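Local coordinates for Nrps/pks (Streptomyces albus, PDB 4OPE), which probably catalyses decarboxylative condensation steps that extend the growing chain, as a ketosynthase domain of the acyltransferase-less oxazolomycin polyketide assembly line, at residues Gly258-Ala263 and Arg562-Gly567; Ile9-Val14 and Gly244-Lys249; Gly130-Tyr135 and Arg574-Ala579; Ala74-Met79 and Phe98-Trp103. One frame throughout, in Å; residues are numbered along the deposited sequence.

Interaction 1: Gly258-Ala263 and Arg562-Gly567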
loop_
_atom_site.group_PDB
_atom_site.type_symbol
_atom_site.label_atom_id
_atom_site.label_comp_id
_atom_site.label_asym_id
_atom_site.label_seq_id
_atom_site.Cartn_x
_atom_site.Cartn_y
_atom_site.Cartn_z
ATOM N N GLY A 258 2.994 31.418 0.290
ATOM C CA GLY A 258 2.982 31.766 1.724
ATOM C C GLY A 258 2.347 30.773 2.709
ATOM O O GLY A 258 1.522 31.181 3.540
ATOM N N ASP A 259 2.696 29.476 2.637
ATOM C CA ASP A 259 2.141 28.512 3.600
ATOM C C ASP A 259 2.885 28.661 4.895
ATOM O O ASP A 259 4.044 29.038 4.896
ATOM C CB ASP A 259 2.293 27.076 3.155
ATOM C CG ASP A 259 1.596 26.791 1.878
ATOM O OD1 ASP A 259 0.384 27.040 1.757
ATOM O OD2 ASP A 259 2.277 26.310 0.965
ATOM N N ARG A 260 2.224 28.342 5.995
ATOM C CA ARG A 260 2.932 28.145 7.234
ATOM C C ARG A 260 3.638 26.773 7.131
ATOM O O ARG A 260 2.998 25.757 6.886
ATOM C CB ARG A 260 1.955 28.225 8.410
ATOM C CG ARG A 260 2.590 28.064 9.767
ATOM C CD ARG A 260 1.596 28.371 10.872
ATOM N NE ARG A 260 0.349 27.609 10.719
ATOM C CZ ARG A 260 -0.644 27.604 11.602
ATOM N NH1 ARG A 260 -0.541 28.293 12.737
ATOM N NH2 ARG A 260 -1.729 26.878 11.366
ATOM N N VAL A 261 4.961 26.761 7.263
ATOM C CA VAL A 261 5.745 25.528 7.171
ATOM C C VAL A 261 5.939 24.916 8.571
ATOM O O VAL A 261 6.452 25.548 9.478
ATOM C CB VAL A 261 7.084 25.827 6.495
ATOM C CG1 VAL A 261 7.979 24.622 6.515
ATOM C CG2 VAL A 261 6.851 26.200 5.058
ATOM N N LEU A 262 5.538 23.672 8.744
ATOM C CA LEU A 262 5.606 23.030 10.056
ATOM C C LEU A 262 6.915 22.331 10.324
ATOM O O LEU A 262 7.290 22.120 11.487
ATOM C CB LEU A 262 4.484 22.003 10.174
ATOM C CG LEU A 262 3.143 22.517 10.717
ATOM C CD1 LEU A 262 2.885 23.930 10.294
ATOM C CD2 LEU A 262 1.983 21.681 10.271
ATOM N N ALA A 263 7.590 21.922 9.253
ATOM C CA ALA A 263 8.820 21.160 9.367
ATOM C C ALA A 263 9.346 20.866 7.973
ATOM O O ALA A 263 8.593 20.727 7.007
ATOM C CB ALA A 263 8.580 19.852 10.112
ATOM N N ARG A 562 -0.815 33.102 9.413
ATOM C CA ARG A 562 -1.944 32.249 9.760
ATOM C C ARG A 562 -1.908 31.590 11.133
ATOM O O ARG A 562 -0.882 31.440 11.764
ATOM C CB ARG A 562 -2.204 31.267 8.631
ATOM C CG ARG A 562 -2.744 32.025 7.401
ATOM C CD ARG A 562 -3.216 31.122 6.274
ATOM N NE ARG A 562 -2.240 30.080 5.916
ATOM C CZ ARG A 562 -1.825 29.812 4.669
ATOM N NH1 ARG A 562 -2.272 30.489 3.614
ATOM N NH2 ARG A 562 -0.961 28.836 4.459
ATOM N N VAL A 563 -3.086 31.233 11.597
ATOM C CA VAL A 563 -3.264 30.531 12.843
ATOM C C VAL A 563 -4.207 29.376 12.626
ATOM O O VAL A 563 -4.958 29.319 11.646
ATOM C CB VAL A 563 -3.817 31.446 13.940
ATOM C CG1 VAL A 563 -2.805 32.541 14.206
ATOM C CG2 VAL A 563 -5.155 32.065 13.564
ATOM N N SER A 564 -4.160 28.454 13.555
ATOM C CA SER A 564 -4.964 27.257 13.497
ATOM C C SER A 564 -6.200 27.537 14.266
ATOM O O SER A 564 -6.114 27.872 15.438
ATOM C CB SER A 564 -4.218 26.180 14.222
ATOM O OG SER A 564 -2.950 25.990 13.637
ATOM N N LEU A 565 -7.348 27.419 13.622
ATOM C CA LEU A 565 -8.640 27.619 14.260
ATOM C C LEU A 565 -9.417 26.340 14.181
ATOM O O LEU A 565 -9.186 25.520 13.291
ATOM C CB LEU A 565 -9.439 28.691 13.534
ATOM C CG LEU A 565 -8.744 30.052 13.364
ATOM C CD1 LEU A 565 -9.336 30.834 12.219
ATOM C CD2 LEU A 565 -8.812 30.880 14.644
ATOM N N PRO A 566 -10.394 26.165 15.078
ATOM C CA PRO A 566 -11.141 24.932 15.047
ATOM C C PRO A 566 -11.663 24.598 13.650
ATOM O O PRO A 566 -12.100 25.484 12.910
ATOM C CB PRO A 566 -12.258 25.189 16.012
ATOM C CG PRO A 566 -11.707 26.203 16.966
ATOM C CD PRO A 566 -10.805 27.065 16.159
ATOM N N GLY A 567 -11.615 23.330 13.289
ATOM C CA GLY A 567 -12.032 22.895 11.972
ATOM C C GLY A 567 -13.544 22.721 11.862
ATOM O O GLY A 567 -14.259 22.814 12.861
HETATM O O HOH W 1 0.390 26.296 5.710
HETATM O O HOH W 2 -1.577 28.814 15.458
#

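Interaction 2: Ile9-Val14 and Gly244-Lys249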
loop_
_atom_site.group_PDB
_atom_site.type_symbol
_atom_site.label_atom_id
_atom_site.label_comp_id
_atom_site.label_asym_id
_atom_site.label_seq_id
_atom_site.Cartn_x
_atom_site.Cartn_y
_atom_site.Cartn_z
ATOM N N ILE A 9 11.282 18.769 0.526
ATOM C CA ILE A 9 9.905 18.615 0.803
ATOM C C ILE A 9 9.653 19.170 2.172
ATOM O O ILE A 9 10.483 18.980 3.053
ATOM C CB ILE A 9 9.538 17.161 0.858
ATOM C CG1 ILE A 9 9.909 16.481 -0.452
ATOM C CG2 ILE A 9 8.052 17.015 1.138
ATOM C CD1 ILE A 9 9.300 17.134 -1.651
ATOM N N VAL A 10 8.497 19.824 2.356
ATOM C CA VAL A 10 8.067 20.326 3.654
ATOM C C VAL A 10 6.637 19.937 3.959
ATOM O O VAL A 10 5.873 19.589 3.068
ATOM C CB VAL A 10 8.138 21.848 3.727
ATOM C CG1 VAL A 10 9.577 22.326 3.506
ATOM C CG2 VAL A 10 7.187 22.497 2.719
ATOM N N ILE A 11 6.310 19.970 5.238
ATOM C CA ILE A 11 4.999 19.689 5.712
ATOM C C ILE A 11 4.335 21.033 5.989
ATOM O O ILE A 11 4.821 21.844 6.775
ATOM C CB ILE A 11 5.034 18.915 7.047
ATOM C CG1 ILE A 11 5.546 17.494 6.848
ATOM C CG2 ILE A 11 3.648 18.877 7.729
ATOM C CD1 ILE A 11 5.746 16.768 8.163
ATOM N N VAL A 12 3.170 21.236 5.415
ATOM C CA VAL A 12 2.502 22.498 5.589
ATOM C C VAL A 12 1.165 22.390 6.273
ATOM O O VAL A 12 0.462 23.344 6.329
ATOM C CB VAL A 12 2.282 23.187 4.244
ATOM C CG1 VAL A 12 3.592 23.320 3.504
ATOM C CG2 VAL A 12 1.245 22.439 3.403
ATOM N N GLY A 13 0.784 21.233 6.764
ATOM C CA GLY A 13 -0.429 21.157 7.609
ATOM C C GLY A 13 -0.526 19.786 8.220
ATOM O O GLY A 13 0.041 18.858 7.715
ATOM N N VAL A 14 -1.263 19.663 9.292
ATOM C CA VAL A 14 -1.437 18.363 9.946
ATOM C C VAL A 14 -2.781 18.333 10.618
ATOM O O VAL A 14 -3.276 19.363 11.072
ATOM C CB VAL A 14 -0.294 18.091 10.987
ATOM C CG1 VAL A 14 -0.124 19.263 11.983
ATOM C CG2 VAL A 14 -0.463 16.750 11.713
ATOM N N GLY A 244 -4.720 10.264 11.160
ATOM C CA GLY A 244 -3.890 11.396 10.999
ATOM C C GLY A 244 -3.394 11.577 9.610
ATOM O O GLY A 244 -3.261 10.630 8.862
ATOM N N ALA A 245 -3.099 12.831 9.264
ATOM C CA ALA A 245 -2.563 13.126 7.957
ATOM C C ALA A 245 -1.768 14.418 7.986
ATOM O O ALA A 245 -2.058 15.322 8.769
ATOM C CB ALA A 245 -3.707 13.236 6.969
ATOM N N VAL A 246 -0.771 14.482 7.118
ATOM C CA VAL A 246 -0.014 15.671 6.913
ATOM C C VAL A 246 -0.106 16.029 5.441
ATOM O O VAL A 246 -0.408 15.180 4.571
ATOM C CB VAL A 246 1.470 15.458 7.271
ATOM C CG1 VAL A 246 1.643 15.196 8.752
ATOM C CG2 VAL A 246 2.084 14.316 6.490
ATOM N N LEU A 247 0.203 17.283 5.134
ATOM C CA LEU A 247 0.131 17.758 3.730
ATOM C C LEU A 247 1.501 18.202 3.318
ATOM O O LEU A 247 2.135 18.986 4.022
ATOM C CB LEU A 247 -0.884 18.901 3.568
ATOM C CG LEU A 247 -1.144 19.315 2.097
ATOM C CD1 LEU A 247 -1.862 18.244 1.339
ATOM C CD2 LEU A 247 -1.987 20.550 2.027
ATOM N N LEU A 248 1.940 17.691 2.177
ATOM C CA LEU A 248 3.318 17.836 1.724
ATOM C C LEU A 248 3.449 18.649 0.432
ATOM O O LEU A 248 2.541 18.666 -0.405
ATOM C CB LEU A 248 3.910 16.454 1.519
ATOM C CG LEU A 248 3.849 15.531 2.741
ATOM C CD1 LEU A 248 3.987 14.074 2.323
ATOM C CD2 LEU A 248 4.946 15.894 3.724
ATOM N N LYS A 249 4.589 19.308 0.286
ATOM C CA LYS A 249 4.812 20.334 -0.748
ATOM C C LYS A 249 6.318 20.515 -0.928
ATOM O O LYS A 249 7.062 20.332 0.028
ATOM C CB LYS A 249 4.280 21.669 -0.238
ATOM C CG LYS A 249 3.378 22.473 -1.147
ATOM C CD LYS A 249 2.369 23.228 -0.312
ATOM C CE LYS A 249 1.271 23.884 -1.149
ATOM N NZ LYS A 249 -0.028 23.916 -0.388
#

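Interaction 3: Gly130-Tyr135 and Arg574-Ala579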
loop_
_atom_site.group_PDB
_atom_site.type_symbol
_atom_site.label_atom_id
_atom_site.label_comp_id
_atom_site.label_asym_id
_atom_site.label_seq_id
_atom_site.Cartn_x
_atom_site.Cartn_y
_atom_site.Cartn_z
ATOM N N GLY A 130 -8.613 -4.408 8.801
ATOM C CA GLY A 130 -9.882 -4.078 8.226
ATOM C C GLY A 130 -10.900 -4.994 8.835
ATOM O O GLY A 130 -11.352 -5.902 8.188
ATOM N N HIS A 131 -11.243 -4.729 10.081
ATOM C CA HIS A 131 -12.130 -5.551 10.825
ATOM C C HIS A 131 -13.586 -5.274 10.684
ATOM O O HIS A 131 -14.381 -6.164 10.965
ATOM C CB HIS A 131 -11.804 -5.454 12.298
ATOM C CG HIS A 131 -10.519 -6.114 12.656
ATOM N ND1 HIS A 131 -10.047 -7.224 11.985
ATOM C CD2 HIS A 131 -9.577 -5.787 13.564
ATOM C CE1 HIS A 131 -8.888 -7.581 12.500
ATOM N NE2 HIS A 131 -8.578 -6.725 13.454
ATOM N N TYR A 132 -13.969 -4.084 10.255
ATOM C CA TYR A 132 -15.394 -3.786 10.140
ATOM C C TYR A 132 -16.063 -4.771 9.175
ATOM O O TYR A 132 -17.246 -5.125 9.372
ATOM C CB TYR A 132 -15.630 -2.376 9.663
ATOM C CG TYR A 132 -17.040 -1.873 9.853
ATOM C CD1 TYR A 132 -17.521 -1.585 11.122
ATOM C CD2 TYR A 132 -17.877 -1.620 8.762
ATOM C CE1 TYR A 132 -18.801 -1.068 11.311
ATOM C CE2 TYR A 132 -19.152 -1.119 8.940
ATOM C CZ TYR A 132 -19.611 -0.848 10.224
ATOM O OH TYR A 132 -20.868 -0.317 10.447
ATOM N N GLN A 133 -15.318 -5.233 8.162
ATOM C CA GLN A 133 -15.902 -6.178 7.213
ATOM C C GLN A 133 -16.322 -7.503 7.822
ATOM O O GLN A 133 -17.057 -8.239 7.195
ATOM C CB GLN A 133 -14.963 -6.440 6.042
ATOM C CG GLN A 133 -13.955 -7.523 6.302
ATOM C CD GLN A 133 -12.837 -7.504 5.287
ATOM O OE1 GLN A 133 -13.037 -7.785 4.087
ATOM N NE2 GLN A 133 -11.627 -7.216 5.770
ATOM N N LEU A 134 -15.852 -7.833 9.021
ATOM C CA LEU A 134 -16.323 -9.058 9.687
ATOM C C LEU A 134 -17.785 -8.994 10.073
ATOM O O LEU A 134 -18.449 -10.003 10.096
ATOM C CB LEU A 134 -15.565 -9.329 10.957
ATOM C CG LEU A 134 -14.044 -9.414 10.866
ATOM C CD1 LEU A 134 -13.559 -9.736 12.289
ATOM C CD2 LEU A 134 -13.500 -10.380 9.805
ATOM N N TYR A 135 -18.274 -7.819 10.439
ATOM C CA TYR A 135 -19.682 -7.673 10.757
ATOM C C TYR A 135 -20.606 -7.925 9.563
ATOM O O TYR A 135 -20.325 -7.518 8.412
ATOM C CB TYR A 135 -19.998 -6.287 11.297
ATOM C CG TYR A 135 -19.367 -5.978 12.624
ATOM C CD1 TYR A 135 -19.558 -6.819 13.709
ATOM C CD2 TYR A 135 -18.574 -4.817 12.797
ATOM C CE1 TYR A 135 -18.998 -6.537 14.938
ATOM C CE2 TYR A 135 -17.988 -4.531 14.021
ATOM C CZ TYR A 135 -18.202 -5.391 15.096
ATOM O OH TYR A 135 -17.647 -5.113 16.339
ATOM N N ARG A 574 -24.970 8.739 13.578
ATOM C CA ARG A 574 -24.573 7.375 13.852
ATOM C C ARG A 574 -24.648 6.568 12.552
ATOM O O ARG A 574 -25.647 6.590 11.855
ATOM C CB ARG A 574 -25.472 6.816 14.940
ATOM C CG ARG A 574 -25.299 5.343 15.177
ATOM C CD ARG A 574 -25.730 4.891 16.575
ATOM N NE ARG A 574 -25.344 3.497 16.739
ATOM C CZ ARG A 574 -24.220 3.082 17.303
ATOM N NH1 ARG A 574 -23.973 1.782 17.357
ATOM N NH2 ARG A 574 -23.341 3.945 17.807
ATOM N N CYS A 575 -23.560 5.911 12.194
ATOM C CA CYS A 575 -23.543 4.980 11.069
ATOM C C CYS A 575 -22.802 3.728 11.528
ATOM O O CYS A 575 -21.559 3.631 11.514
ATOM C CB CYS A 575 -22.876 5.591 9.825
ATOM S SG CYS A 575 -23.536 7.218 9.368
ATOM N N TRP A 576 -23.586 2.789 12.027
ATOM C CA TRP A 576 -23.044 1.545 12.529
ATOM C C TRP A 576 -24.019 0.501 12.081
ATOM O O TRP A 576 -25.224 0.714 12.182
ATOM C CB TRP A 576 -22.893 1.576 14.047
ATOM C CG TRP A 576 -21.790 0.663 14.571
ATOM C CD1 TRP A 576 -21.956 -0.500 15.245
ATOM C CD2 TRP A 576 -20.364 0.854 14.458
ATOM N NE1 TRP A 576 -20.742 -1.038 15.583
ATOM C CE2 TRP A 576 -19.744 -0.238 15.108
ATOM C CE3 TRP A 576 -19.556 1.839 13.876
ATOM C CZ2 TRP A 576 -18.361 -0.376 15.207
ATOM C CZ3 TRP A 576 -18.160 1.696 13.966
ATOM C CH2 TRP A 576 -17.583 0.593 14.632
ATOM N N LEU A 577 -23.512 -0.596 11.529
ATOM C CA LEU A 577 -24.401 -1.618 11.034
ATOM C C LEU A 577 -25.281 -2.019 12.223
ATOM O O LEU A 577 -24.838 -1.961 13.366
ATOM C CB LEU A 577 -23.618 -2.797 10.463
ATOM C CG LEU A 577 -24.426 -3.768 9.594
ATOM C CD1 LEU A 577 -24.745 -3.195 8.217
ATOM C CD2 LEU A 577 -23.699 -5.091 9.442
ATOM N N PRO A 578 -26.562 -2.317 11.983
ATOM C CA PRO A 578 -27.380 -2.771 13.123
ATOM C C PRO A 578 -26.986 -4.149 13.590
ATOM O O PRO A 578 -27.045 -4.433 14.793
ATOM C CB PRO A 578 -28.780 -2.781 12.549
ATOM C CG PRO A 578 -28.738 -1.678 11.534
ATOM C CD PRO A 578 -27.409 -1.882 10.858
ATOM N N ALA A 579 -26.555 -4.981 12.636
ATOM C CA ALA A 579 -26.028 -6.323 12.942
ATOM C C ALA A 579 -24.767 -6.329 13.846
ATOM O O ALA A 579 -24.468 -7.343 14.498
ATOM C CB ALA A 579 -25.756 -7.070 11.659
#

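Interaction 4: Ala74-Met79 and Phe98-Trp103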
loop_
_atom_site.group_PDB
_atom_site.type_symbol
_atom_site.label_atom_id
_atom_site.label_comp_id
_atom_site.label_asym_id
_atom_site.label_seq_id
_atom_site.Cartn_x
_atom_site.Cartn_y
_atom_site.Cartn_z
ATOM N N ALA A 74 -18.488 5.821 15.413
ATOM C CA ALA A 74 -19.677 5.589 14.567
ATOM C C ALA A 74 -20.114 6.822 13.801
ATOM O O ALA A 74 -20.714 6.708 12.760
ATOM C CB ALA A 74 -20.826 5.103 15.408
ATOM N N SER A 75 -19.782 7.992 14.309
ATOM C CA SER A 75 -20.279 9.239 13.747
ATOM C C SER A 75 -19.663 9.656 12.441
ATOM O O SER A 75 -18.468 9.604 12.248
ATOM C CB SER A 75 -20.122 10.372 14.748
ATOM O OG SER A 75 -21.049 10.130 15.784
ATOM N N PHE A 76 -20.546 10.076 11.559
ATOM C CA PHE A 76 -20.205 10.492 10.238
ATOM C C PHE A 76 -21.251 11.514 9.762
ATOM O O PHE A 76 -22.375 11.560 10.309
ATOM C CB PHE A 76 -20.191 9.278 9.310
ATOM C CG PHE A 76 -19.568 9.543 7.977
ATOM C CD1 PHE A 76 -18.401 10.279 7.871
ATOM C CD2 PHE A 76 -20.169 9.097 6.845
ATOM C CE1 PHE A 76 -17.833 10.541 6.638
ATOM C CE2 PHE A 76 -19.606 9.324 5.596
ATOM C CZ PHE A 76 -18.415 10.032 5.490
ATOM N N ASP A 77 -20.846 12.324 8.776
ATOM C CA ASP A 77 -21.677 13.310 8.096
ATOM C C ASP A 77 -21.783 12.872 6.619
ATOM O O ASP A 77 -21.104 13.419 5.723
ATOM C CB ASP A 77 -21.026 14.688 8.249
ATOM C CG ASP A 77 -21.896 15.831 7.773
ATOM O OD1 ASP A 77 -22.919 15.544 7.132
ATOM O OD2 ASP A 77 -21.543 17.028 8.054
ATOM N N PRO A 78 -22.639 11.873 6.361
ATOM C CA PRO A 78 -22.726 11.286 5.005
ATOM C C PRO A 78 -23.231 12.290 3.955
ATOM O O PRO A 78 -22.809 12.240 2.770
ATOM C CB PRO A 78 -23.729 10.139 5.158
ATOM C CG PRO A 78 -24.394 10.353 6.482
ATOM C CD PRO A 78 -23.511 11.206 7.341
HETATM N N MSE A 79 -24.126 13.178 4.391
HETATM C CA MSE A 79 -24.737 14.142 3.485
HETATM C C MSE A 79 -23.657 15.071 3.009
HETATM O O MSE A 79 -23.711 15.551 1.875
HETATM C CB MSE A 79 -25.892 14.927 4.104
HETATM C CG MSE A 79 -27.115 14.094 4.518
HETATM SE SE MSE A 79 -27.913 12.945 3.098
HETATM C CE MSE A 79 -28.185 11.320 4.197
ATOM N N PHE A 98 -11.171 9.015 7.988
ATOM C CA PHE A 98 -10.112 9.577 7.207
ATOM C C PHE A 98 -10.593 10.704 6.258
ATOM O O PHE A 98 -9.863 11.649 5.978
ATOM C CB PHE A 98 -9.402 8.482 6.437
ATOM C CG PHE A 98 -8.104 8.899 5.876
ATOM C CD1 PHE A 98 -7.080 9.307 6.703
ATOM C CD2 PHE A 98 -7.897 8.903 4.548
ATOM C CE1 PHE A 98 -5.855 9.719 6.193
ATOM C CE2 PHE A 98 -6.667 9.314 4.027
ATOM C CZ PHE A 98 -5.652 9.727 4.857
ATOM N N LEU A 99 -11.825 10.615 5.795
ATOM C CA LEU A 99 -12.366 11.677 4.986
ATOM C C LEU A 99 -12.463 12.970 5.780
ATOM O O LEU A 99 -12.041 14.047 5.321
ATOM C CB LEU A 99 -13.740 11.316 4.494
ATOM C CG LEU A 99 -13.833 10.610 3.173
ATOM C CD1 LEU A 99 -15.252 10.104 3.078
ATOM C CD2 LEU A 99 -13.520 11.534 2.007
ATOM N N GLN A 100 -12.988 12.877 6.991
ATOM C CA GLN A 100 -13.039 14.065 7.830
ATOM C C GLN A 100 -11.631 14.573 8.170
ATOM O O GLN A 100 -11.395 15.780 8.155
ATOM C CB GLN A 100 -13.899 13.827 9.058
ATOM C CG GLN A 100 -15.339 13.409 8.674
ATOM C CD GLN A 100 -16.220 13.096 9.895
ATOM O OE1 GLN A 100 -15.719 12.712 10.909
ATOM N NE2 GLN A 100 -17.526 13.216 9.764
ATOM N N THR A 101 -10.693 13.663 8.419
ATOM C CA THR A 101 -9.323 14.042 8.692
ATOM C C THR A 101 -8.737 14.814 7.538
ATOM O O THR A 101 -8.147 15.871 7.714
ATOM C CB THR A 101 -8.491 12.790 8.958
ATOM O OG1 THR A 101 -8.988 12.165 10.150
ATOM C CG2 THR A 101 -7.014 13.106 9.091
ATOM N N VAL A 102 -8.941 14.352 6.325
ATOM C CA VAL A 102 -8.374 15.091 5.193
ATOM C C VAL A 102 -8.982 16.467 5.070
ATOM O O VAL A 102 -8.276 17.450 4.815
ATOM C CB VAL A 102 -8.463 14.320 3.883
ATOM C CG1 VAL A 102 -7.927 15.159 2.740
ATOM C CG2 VAL A 102 -7.631 13.054 4.022
ATOM N N TRP A 103 -10.285 16.550 5.286
ATOM C CA TRP A 103 -10.945 17.855 5.300
ATOM C C TRP A 103 -10.253 18.764 6.318
ATOM O O TRP A 103 -9.911 19.917 5.998
ATOM C CB TRP A 103 -12.435 17.762 5.650
ATOM C CG TRP A 103 -13.087 19.090 5.473
ATOM C CD1 TRP A 103 -13.251 20.072 6.409
ATOM C CD2 TRP A 103 -13.626 19.607 4.248
ATOM N NE1 TRP A 103 -13.876 21.177 5.846
ATOM C CE2 TRP A 103 -14.102 20.926 4.519
ATOM C CE3 TRP A 103 -13.753 19.091 2.955
ATOM C CZ2 TRP A 103 -14.672 21.728 3.536
ATOM C CZ3 TRP A 103 -14.340 19.889 1.971
ATOM C CH2 TRP A 103 -14.794 21.188 2.269
#

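Interaction 1: Gly258-Ala263 and Arg562-Gly567
Gly258 and Asp259 meet the guanidinium of Arg562 where helix 251-256 ends in a Schellman motif and the chain turns away. The carbonyl of Gly258 lies over one face of that guanidinium. Asp259 reaches its edge: OD1 lies in the plane, 3.5 Å from NH2 of Arg562, a long salt bridge in which the carboxylate is turned 43° from the guanidinium. Arg260 then crosses the other way. With CG anti to the backbone N (chi1 -179°) the chain runs out to Arg562-Gly567, and a bend at chi3 turns NH2 onto OG of Ser564 (2.7 Å). That bond is bent, with OG 26° out of the guanidinium plane. The carbonyl carbon of Arg562 lies over one face of the Arg260 guanidinium, toward its rim. Two waters stitch the rest: one accepts from Arg562 NH2 and lies 2.9 Å from Arg260 O, the other accepts from Arg260 NH1 and from Ser564 N. From Val261 onward the chain leaves this surface contact, pairing through Leu262 and Ala263 with Ile11 of strand 9-17. Helix 481-488 lies against Arg562 and Val563, while Arg369 of helix 356-370 touches both Arg260 and Ser564.

Interaction 2: Ile9-Val14 and Gly244-Lys249
Val10 and Val12 donate the straightest bonds between these antiparallel strands: Val10 N to Lys249 O at 2.8 Å (171°), and Val12 N to Leu247 O at 2.8 Å (170°). Lys249 N returns a more bent bond to Val10 O, and Leu247 N reaches Gly13 O with the donor tilted 32° from the carbonyl plane. Ile11 pairs with Leu248 and Val14 with Val246, so two residues, Val12 and Gly13, lie opposite the single Leu247. With the psi of Val12 near zero, this is consistent with a classic beta bulge. Several CA-H...O contacts fill in between the amide bonds, among them Leu248 CA to Val10 O.

Ile11 and Leu248 lie alongside each other on one face, with CG1 of Ile11 3.6 Å from CD2 of Leu248. Next to them Ile11 CG2 and Val14 CG2 both press on Val246, and helix 178-192 covers Leu248. At the bulge Val12 CG2 packs against CD2 of Leu247 (4.0 Å). Leu247 and Lys249 point to the other face. The Lys249 chain crosses Val12 at about a right angle, its CD resting on both methyls, and its amine makes a weak, long ion pair with Asp259. Leu247 meets Leu105 of helix 93-108. A buried antiparallel strand pair with helices on both faces, in a half-sheet ordered 3-2-4-5-1, is the hallmark of the thiolase fold of ketosynthases.

Interaction 3: Gly130-Tyr135 and Arg574-Ala579
Tyr132 presents the edge of its ring to the face of Trp576 in a T-shaped pair, the centroid of the phenol 5.0 Å from that of the six-membered indole ring and the planes at 66°. The touching corner is CE1, which stands 3.7 Å above the indole plane. It is almost equally far from all six carbons of the benzo ring, so its C-H points into the aromatic face. Extension of Tyr132 with CG anti to the backbone N (chi1 -165°) carries the ring across to the 574-579 segment. There the hydroxyl receives Leu577 N (2.9 Å between N and OH), the N-H arriving at the rim of the ring near its plane. The same OH is bonded to the carbonyl of Glu89, so it is gripped twice at the far end of the ring.

A short 3-10 turn, 132-134, closes with a bond from Tyr135 N to Tyr132 O and brings the two tyrosines together. The partner segment belongs to the C-terminal tail that carries a YPFxRxxxW-like sequence; as in related ketosynthase-acyltransferase proteins, this linker wraps back over the ketosynthase core. Tyr135 turns the edge of its ring to CD1 of Tyr132 and meets Trp576 obliquely, its CE2 4.3 Å from CZ2 of the indole. Its own hydroxyl is tied to the carbonyl of Ser207. Leu577 also lays CD2 against CB of Tyr135 at 4.3 Å, while its CB touches the Tyr132 hydroxyl. From the turn itself, Gln133 and Leu134 pack on Gln133 and Leu134 of the second subunit.

Interaction 4: Ala74-Met79 and Phe98-Trp103
Phe76 carries the apolar part of this contact, its CZ lying 4.0 Å from CD1 of Leu99. The two side chains cross at a slant, and the leucine also touches Val159 of helix 152-163 beside it. Phe76 swings its ring toward the helix by setting CG anti to the backbone N (chi1 -168°), and the ring packs parallel to that of Phe81.

The second packing contact comes from the Gln100 amide. Its chain, extended beyond CG (chi2 177°), runs off the helix and brings NE2 to 3.6 Å from CD1 of the Phe76 ring, a van der Waals approach oblique to the ring. The amide and ring planes stand 42° apart. Leu99 and Gln100, neighbours on one helical turn, thus meet different atoms along the same ring: Leu99 at CZ, Gln100 at CD1 and CE1.

The short strand 75-76 forms a two-stranded antiparallel sheet with 573-574 of the C-terminal tail, whereas helix 93-108 lies in the thiolase-like core, against the central sheet. The contact therefore joins this peripheral strand pair to a core helix.

Polar atoms come near one another without pairing. NE2 of Gln100 sits 3.6 Å from Asp77 N, both of them donors, and touches CB of Asp77 at 4.1 Å. The carboxylate of Asp77 is bonded elsewhere, OD2 to Ala571 N and OD1 to Phe80 N, while the Ser75 hydroxyl binds Asp72. Phe570, from the same tail, packs on both Asp77 and Gln100.

How the interactions relate
From the N terminus, strand 9-14 waits for 244-249, and interaction 2 closes a loop of 229 residues. Interaction 4, joining 74-79 to 98-103, is a short loop nested inside it; its helix touches Gly244 and Ala245. Segment 130-135 also leaves from within that loop but finds its partner only at 574-579, so interaction 3 crosses interaction 2. Interaction 1, between 258-263 and 562-567, is nested within interaction 3, with about 18 Å between their nearest atoms. Interactions 1 and 2 meet core to core, where Leu262 and Ala263 pair with Ile11, and interactions 3 and 4 where Cys575 N meets Ala74 O. Interactions 1 and 3 fasten the C-terminal tail to the ketosynthase core at two separate places.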